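Local atomic coordinates of PP1b (Porcine reproductive and respiratory syndrome virus, PDB entry 6JDR), a protein that probably unwinds RNA and DNA duplexes in the 5' to 3' direction at the cost of ATP, as the zinc-binding helicase piece of the arterivirus replicase polyprotein. Residues A17-L22 against L125-K130; H232-L236 against S260-V264. The protein carries 1 engineered substitution. All coordinates share one frame; numbering follows the deposited sequence.

Interaction 1: A17-L22 against L125-K130; sequences ATACGL and LLPTCK. With ZN (zinc ion), chain B.
Cys20 and Cys129 meet where two loops lie against each other, and two backbone hydrogen bonds join them. Leu126 N donates to Ala19 O at 2.9 Å; the bond is nearly straight, 168° at the hydrogen. Cys129 N donates to Cys20 O at 2.7 Å, arriving nearly along the C=O axis. Two successive carbonyls of the 17-22 loop thus bind the 125-130 loop at two points. The Cys20 side chain starts at CB, which rests on Thr128 CB at 3.9 Å. With chi1 at 72° SG is tucked over its own backbone, close to both N and C. There it binds the zinc ion at 2.3 Å, with Cys129 SG beside it at 3.9 Å. Cys129 is not a ligand of this zinc. Its CB packs on Leu22 CB at 3.8 Å. At the other end, Leu125 lays CG over Thr18 O and extends CD2 to Ala17 CB. Gly21 passes close to Leu126 O, with CA 3.4 Å from that oxygen in a CA-H...O contact. Thr18 to Gly21 form a type I turn, and Thr18 OG1 accepts a bond from Leu22 N, which braces the loop from inside. Water 1 lies within hydrogen-bonding distance of Gly21 O and Lys130 O. His32, His34 and Cys35 complete the Cys2His2 zinc site. The contact seats this site of the N-terminal zinc-binding domain, a hallmark of nidovirus helicases, against the loop that leaves strand 118-124.

Interaction 2: H232-L236 against S260-V264; sequences HLDVL and SHCYV. With ZN (zinc ion), chain E.
This is a helix-to-loop contact inside the superfamily 1 helicase core, a P-loop NTPase fold. Helix 232-239 carries the first segment. The second lies in the loop between the parallel strands 245-248 and 270-276. His232 leads the contact. Its ring lies under the loop backbone, and Cys262 CA sits over the centre of one face, 3.8 Å from the centroid and 8° off the normal. This is a CH-pi contact. Cys262 SG has swung anti to its own backbone N (chi1 -162°), which carries it past the ring to Val235 CG1 at 4.0 Å. The same Val235 methyl also meets Val264 CG2. One turn along from His232, Leu236 CD2 touches both Tyr263 CE2 and Val264 CG1, and the Leu236 and Tyr263 side chains cross at about a right angle. Val137 of helix 134-142 adds to this apolar patch. His261, whose CB points away from the helix, is hydrogen-bonded through ND1 to Asp259 and through NE2 to Asp266. Water 2 is hydrogen-bonded to His232 NE2 at 2.9 Å and makes a weak, long bond to Ser260 O. That carbonyl oxygen also binds a zinc ion at 2.4 Å, together with Ala228 O and water 3.

Overall arrangement
The two contacts come in series along the chain: both segments of interaction 1 precede those of interaction 2. Their centres lie 18 Å apart. Interaction 1 joins the N-terminal zinc-binding domain to the loop that follows strand 118-124 of the four-stranded antiparallel sheet. Interaction 2 belongs to the helicase core with its parallel sheet. They touch directly, Thr128 CG2 packing on Leu233 CD2 at 3.7 Å. Thr128 O also accepts a hydrogen bond from Arg237 on helix 232-239. Helix 134-142, which follows 125-130 in the chain, packs on Leu236, Tyr263 and Val264. The loop 125-130 therefore meets both the zinc-binding domain and the core helix, linking these parts of the helicase.

Interaction 1: A17-L22 against L125-K130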
ATOM      1  N   ALA A  17      32.096  11.899   5.279  1.00 44.92           N
ATOM      2  CA  ALA A  17      30.947  11.186   5.820  1.00 43.91           C
ATOM      3  C   ALA A  17      30.676  11.575   7.269  1.00 42.76           C
ATOM      4  O   ALA A  17      31.586  11.988   7.987  1.00 41.97           O
ATOM      5  CB  ALA A  17      31.171   9.689   5.718  1.00 44.87           C
ATOM      6  N   THR A  18      29.418  11.436   7.689  1.00 41.24           N
ATOM      7  CA  THR A  18      29.043  11.667   9.083  1.00 39.51           C
ATOM      8  C   THR A  18      29.429  10.444   9.891  1.00 38.01           C
ATOM      9  O   THR A  18      29.583   9.352   9.341  1.00 37.56           O
ATOM     10  CB  THR A  18      27.528  11.925   9.260  1.00 40.10           C
ATOM     11  OG1 THR A  18      26.783  10.732   8.975  1.00 38.36           O
ATOM     12  CG2 THR A  18      27.060  13.058   8.347  1.00 41.37           C
ATOM     13  N   ALA A  19      29.577  10.627  11.197  1.00 37.19           N
ATOM     14  CA  ALA A  19      29.876   9.519  12.098  1.00 37.18           C
ATOM     15  C   ALA A  19      28.757   8.477  12.106  1.00 37.31           C
ATOM     16  O   ALA A  19      28.998   7.314  12.416  1.00 36.98           O
ATOM     17  CB  ALA A  19      30.121  10.039  13.507  1.00 37.71           C
ATOM     18  N   CYS A  20      27.537   8.899  11.770  1.00 37.91           N
ATOM     19  CA  CYS A  20      26.390   7.991  11.707  1.00 38.00           C
ATOM     20  C   CYS A  20      26.204   7.323  10.331  1.00 38.46           C
ATOM     21  O   CYS A  20      25.162   6.722  10.071  1.00 39.33           O
ATOM     22  CB  CYS A  20      25.114   8.736  12.116  1.00 37.00           C
ATOM     23  SG  CYS A  20      24.536   9.935  10.903  1.00 36.65           S
ATOM     24  N   GLY A  21      27.203   7.431   9.456  1.00 38.54           N
ATOM     25  CA  GLY A  21      27.244   6.642   8.220  1.00 38.55           C
ATOM     26  C   GLY A  21      26.702   7.299   6.961  1.00 38.87           C
ATOM     27  O   GLY A  21      26.552   6.632   5.937  1.00 39.67           O
ATOM     28  N   LEU A  22      26.424   8.598   7.016  1.00 39.64           N
ATOM     29  CA  LEU A  22      25.897   9.326   5.859  1.00 39.87           C
ATOM     30  C   LEU A  22      27.034   9.953   5.053  1.00 40.78           C
ATOM     31  O   LEU A  22      27.804  10.750   5.591  1.00 41.26           O
ATOM     32  CB  LEU A  22      24.926  10.418   6.321  1.00 38.91           C
ATOM     33  CG  LEU A  22      24.077  11.083   5.232  1.00 38.72           C
ATOM     34  CD1 LEU A  22      23.008  10.136   4.710  1.00 38.81           C
ATOM     35  CD2 LEU A  22      23.438  12.353   5.767  1.00 38.40           C
ATOM     36  N   LEU A 125      32.355   4.100  11.534  1.00 44.52           N
ATOM     37  CA  LEU A 125      31.087   4.750  11.213  1.00 43.70           C
ATOM     38  C   LEU A 125      29.944   3.833  11.615  1.00 42.92           C
ATOM     39  O   LEU A 125      30.003   2.625  11.378  1.00 43.44           O
ATOM     40  CB  LEU A 125      30.994   5.061   9.716  1.00 44.77           C
ATOM     41  CG  LEU A 125      31.484   6.440   9.272  1.00 45.79           C
ATOM     42  CD1 LEU A 125      32.835   6.780   9.879  1.00 46.91           C
ATOM     43  CD2 LEU A 125      31.537   6.509   7.752  1.00 46.39           C
ATOM     44  N   LEU A 126      28.911   4.405  12.224  1.00 42.72           N
ATOM     45  CA  LEU A 126      27.726   3.641  12.605  1.00 43.40           C
ATOM     46  C   LEU A 126      26.895   3.311  11.365  1.00 43.76           C
ATOM     47  O   LEU A 126      26.992   3.997  10.342  1.00 42.71           O
ATOM     48  CB  LEU A 126      26.875   4.425  13.610  1.00 43.88           C
ATOM     49  CG  LEU A 126      27.540   4.764  14.948  1.00 45.38           C
ATOM     50  CD1 LEU A 126      26.697   5.743  15.745  1.00 45.92           C
ATOM     51  CD2 LEU A 126      27.792   3.507  15.766  1.00 46.63           C
ATOM     52  N   PRO A 127      26.068   2.257  11.447  1.00 45.01           N
ATOM     53  CA  PRO A 127      25.208   1.917  10.311  1.00 44.62           C
ATOM     54  C   PRO A 127      23.949   2.788  10.190  1.00 42.89           C
ATOM     55  O   PRO A 127      23.212   2.638   9.215  1.00 42.95           O
ATOM     56  CB  PRO A 127      24.823   0.461  10.597  1.00 45.87           C
ATOM     57  CG  PRO A 127      24.850   0.354  12.086  1.00 45.61           C
ATOM     58  CD  PRO A 127      25.933   1.289  12.553  1.00 45.17           C
ATOM     59  N   THR A 128      23.712   3.692  11.146  1.00 41.15           N
ATOM     60  CA  THR A 128      22.471   4.469  11.196  1.00 40.92           C
ATOM     61  C   THR A 128      21.984   4.929   9.822  1.00 41.34           C
ATOM     62  O   THR A 128      20.863   4.612   9.428  1.00 42.74           O
ATOM     63  CB  THR A 128      22.604   5.708  12.101  1.00 42.16           C
ATOM     64  OG1 THR A 128      23.250   5.353  13.332  1.00 43.22           O
ATOM     65  CG2 THR A 128      21.227   6.307  12.406  1.00 42.25           C
ATOM     66  N   CYS A 129      22.824   5.662   9.095  1.00 41.15           N
ATOM     67  CA  CYS A 129      22.443   6.212   7.794  1.00 41.02           C
ATOM     68  C   CYS A 129      23.219   5.593   6.631  1.00 43.05           C
ATOM     69  O   CYS A 129      23.356   6.204   5.572  1.00 43.08           O
ATOM     70  CB  CYS A 129      22.617   7.731   7.801  1.00 40.94           C
ATOM     71  SG  CYS A 129      21.494   8.596   8.924  1.00 40.46           S
ATOM     72  N   LYS A 130      23.700   4.369   6.820  1.00 46.23           N
ATOM     73  CA  LYS A 130      24.470   3.660   5.795  1.00 49.59           C
ATOM     74  C   LYS A 130      23.676   3.468   4.496  1.00 50.01           C
ATOM     75  O   LYS A 130      24.232   3.559   3.405  1.00 49.64           O
ATOM     76  CB  LYS A 130      24.912   2.297   6.343  1.00 51.96           C
ATOM     77  CG  LYS A 130      25.792   1.475   5.416  1.00 54.36           C
ATOM     78  CD  LYS A 130      26.207   0.172   6.086  1.00 56.79           C
ATOM     79  CE  LYS A 130      26.688  -0.853   5.071  1.00 59.22           C
ATOM     80  NZ  LYS A 130      27.085  -2.133   5.723  1.00 60.51           N
TER
HETATM   81 ZN    ZN B 501      24.651  11.873  12.102  1.00 36.84          ZN
HETATM   82  O   HOH W   1      25.363   6.339   3.116  1.00 62.69           O

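Interaction 2: H232-L236 against S260-V264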
ATOM      1  N   HIS A 232      10.179   6.653  11.778  1.00 34.95           N
ATOM      2  CA  HIS A 232      10.387   7.559  10.646  1.00 34.61           C
ATOM      3  C   HIS A 232      11.667   7.244   9.882  1.00 34.56           C
ATOM      4  O   HIS A 232      11.661   7.215   8.657  1.00 35.41           O
ATOM      5  CB  HIS A 232      10.396   9.020  11.107  1.00 33.79           C
ATOM      6  CG  HIS A 232       9.082   9.495  11.639  1.00 33.36           C
ATOM      7  ND1 HIS A 232       8.846  10.814  11.962  1.00 33.71           N
ATOM      8  CD2 HIS A 232       7.932   8.830  11.904  1.00 33.33           C
ATOM      9  CE1 HIS A 232       7.613  10.940  12.419  1.00 33.58           C
ATOM     10  NE2 HIS A 232       7.036   9.750  12.394  1.00 33.72           N
ATOM     11  N   LEU A 233      12.751   6.994  10.609  1.00 34.83           N
ATOM     12  CA  LEU A 233      14.040   6.692   9.986  1.00 35.45           C
ATOM     13  C   LEU A 233      14.006   5.370   9.220  1.00 36.56           C
ATOM     14  O   LEU A 233      14.580   5.270   8.134  1.00 38.28           O
ATOM     15  CB  LEU A 233      15.160   6.666  11.037  1.00 35.05           C
ATOM     16  CG  LEU A 233      16.586   6.507  10.491  1.00 35.29           C
ATOM     17  CD1 LEU A 233      16.988   7.704   9.640  1.00 35.01           C
ATOM     18  CD2 LEU A 233      17.581   6.307  11.624  1.00 35.20           C
ATOM     19  N   ASP A 234      13.341   4.359   9.778  1.00 37.30           N
ATOM     20  CA  ASP A 234      13.197   3.079   9.081  1.00 38.22           C
ATOM     21  C   ASP A 234      12.407   3.234   7.783  1.00 38.22           C
ATOM     22  O   ASP A 234      12.688   2.557   6.799  1.00 37.02           O
ATOM     23  CB  ASP A 234      12.512   2.036   9.966  1.00 38.86           C
ATOM     24  CG  ASP A 234      13.399   1.542  11.081  1.00 40.15           C
ATOM     25  OD1 ASP A 234      14.636   1.602  10.939  1.00 44.67           O
ATOM     26  OD2 ASP A 234      12.865   1.078  12.103  1.00 40.41           O
ATOM     27  N   VAL A 235      11.417   4.119   7.789  1.00 38.23           N
ATOM     28  CA  VAL A 235      10.626   4.368   6.592  1.00 39.73           C
ATOM     29  C   VAL A 235      11.505   4.993   5.506  1.00 40.02           C
ATOM     30  O   VAL A 235      11.410   4.626   4.332  1.00 37.83           O
ATOM     31  CB  VAL A 235       9.402   5.257   6.890  1.00 39.24           C
ATOM     32  CG1 VAL A 235       8.744   5.733   5.605  1.00 38.96           C
ATOM     33  CG2 VAL A 235       8.403   4.490   7.743  1.00 39.11           C
ATOM     34  N   LEU A 236      12.362   5.926   5.908  1.00 40.53           N
ATOM     35  CA  LEU A 236      13.305   6.537   4.979  1.00 41.44           C
ATOM     36  C   LEU A 236      14.316   5.522   4.436  1.00 41.92           C
ATOM     37  O   LEU A 236      14.722   5.615   3.281  1.00 40.15           O
ATOM     38  CB  LEU A 236      14.026   7.708   5.638  1.00 41.31           C
ATOM     39  CG  LEU A 236      13.175   8.935   5.968  1.00 40.64           C
ATOM     40  CD1 LEU A 236      14.056  10.009   6.582  1.00 40.13           C
ATOM     41  CD2 LEU A 236      12.471   9.467   4.729  1.00 41.45           C
ATOM     42  N   SER A 260       1.792  12.041  15.179  1.00 55.66           N
ATOM     43  CA  SER A 260       3.126  11.948  14.620  1.00 51.61           C
ATOM     44  C   SER A 260       3.107  10.877  13.542  1.00 48.59           C
ATOM     45  O   SER A 260       2.650   9.762  13.772  1.00 48.82           O
ATOM     46  CB  SER A 260       4.144  11.590  15.699  1.00 51.04           C
ATOM     47  OG  SER A 260       5.362  11.161  15.122  1.00 50.57           O
ATOM     48  N   HIS A 261       3.587  11.234  12.359  1.00 46.57           N
ATOM     49  CA  HIS A 261       3.717  10.291  11.262  1.00 45.55           C
ATOM     50  C   HIS A 261       4.799  10.802  10.332  1.00 43.21           C
ATOM     51  O   HIS A 261       5.093  11.993  10.324  1.00 43.05           O
ATOM     52  CB  HIS A 261       2.388  10.138  10.519  1.00 47.08           C
ATOM     53  CG  HIS A 261       1.839  11.425   9.987  1.00 48.56           C
ATOM     54  ND1 HIS A 261       0.960  12.209  10.701  1.00 49.81           N
ATOM     55  CD2 HIS A 261       2.046  12.066   8.812  1.00 50.10           C
ATOM     56  CE1 HIS A 261       0.646  13.277   9.989  1.00 50.21           C
ATOM     57  NE2 HIS A 261       1.293  13.215   8.840  1.00 50.32           N
ATOM     58  N   CYS A 262       5.396   9.908   9.555  1.00 41.98           N
ATOM     59  CA  CYS A 262       6.486  10.303   8.670  1.00 41.67           C
ATOM     60  C   CYS A 262       6.008  11.372   7.692  1.00 40.47           C
ATOM     61  O   CYS A 262       4.931  11.247   7.108  1.00 41.56           O
ATOM     62  CB  CYS A 262       7.043   9.099   7.911  1.00 42.04           C
ATOM     63  SG  CYS A 262       8.687   9.388   7.212  1.00 44.44           S
ATOM     64  N   TYR A 263       6.808  12.424   7.530  1.00 39.30           N
ATOM     65  CA  TYR A 263       6.469  13.545   6.644  1.00 39.63           C
ATOM     66  C   TYR A 263       6.151  13.099   5.211  1.00 39.98           C
ATOM     67  O   TYR A 263       5.358  13.742   4.524  1.00 39.04           O
ATOM     68  CB  TYR A 263       7.608  14.570   6.608  1.00 39.97           C
ATOM     69  CG  TYR A 263       8.763  14.136   5.736  1.00 40.90           C
ATOM     70  CD1 TYR A 263       8.855  14.557   4.411  1.00 41.43           C
ATOM     71  CD2 TYR A 263       9.745  13.278   6.223  1.00 41.03           C
ATOM     72  CE1 TYR A 263       9.901  14.145   3.600  1.00 41.65           C
ATOM     73  CE2 TYR A 263      10.798  12.866   5.422  1.00 42.13           C
ATOM     74  CZ  TYR A 263      10.871  13.301   4.111  1.00 42.05           C
ATOM     75  OH  TYR A 263      11.912  12.891   3.313  1.00 42.85           O
ATOM     76  N   VAL A 264       6.774  12.009   4.765  1.00 40.68           N
ATOM     77  CA  VAL A 264       6.577  11.519   3.402  1.00 42.10           C
ATOM     78  C   VAL A 264       5.110  11.256   3.063  1.00 44.25           C
ATOM     79  O   VAL A 264       4.715  11.400   1.907  1.00 45.64           O
ATOM     80  CB  VAL A 264       7.405  10.246   3.090  1.00 42.20           C
ATOM     81  CG1 VAL A 264       8.898  10.541   3.158  1.00 42.26           C
ATOM     82  CG2 VAL A 264       7.028   9.081   4.003  1.00 41.73           C
TER
HETATM   83 ZN    ZN E 504       1.596   8.061  15.010  1.00 60.27          ZN
HETATM   84  O   HOH W   2       5.355   7.648  13.414  1.00 39.64           O
HETATM   85  O   HOH W   3      -0.174   9.267  13.646  1.00 50.72           O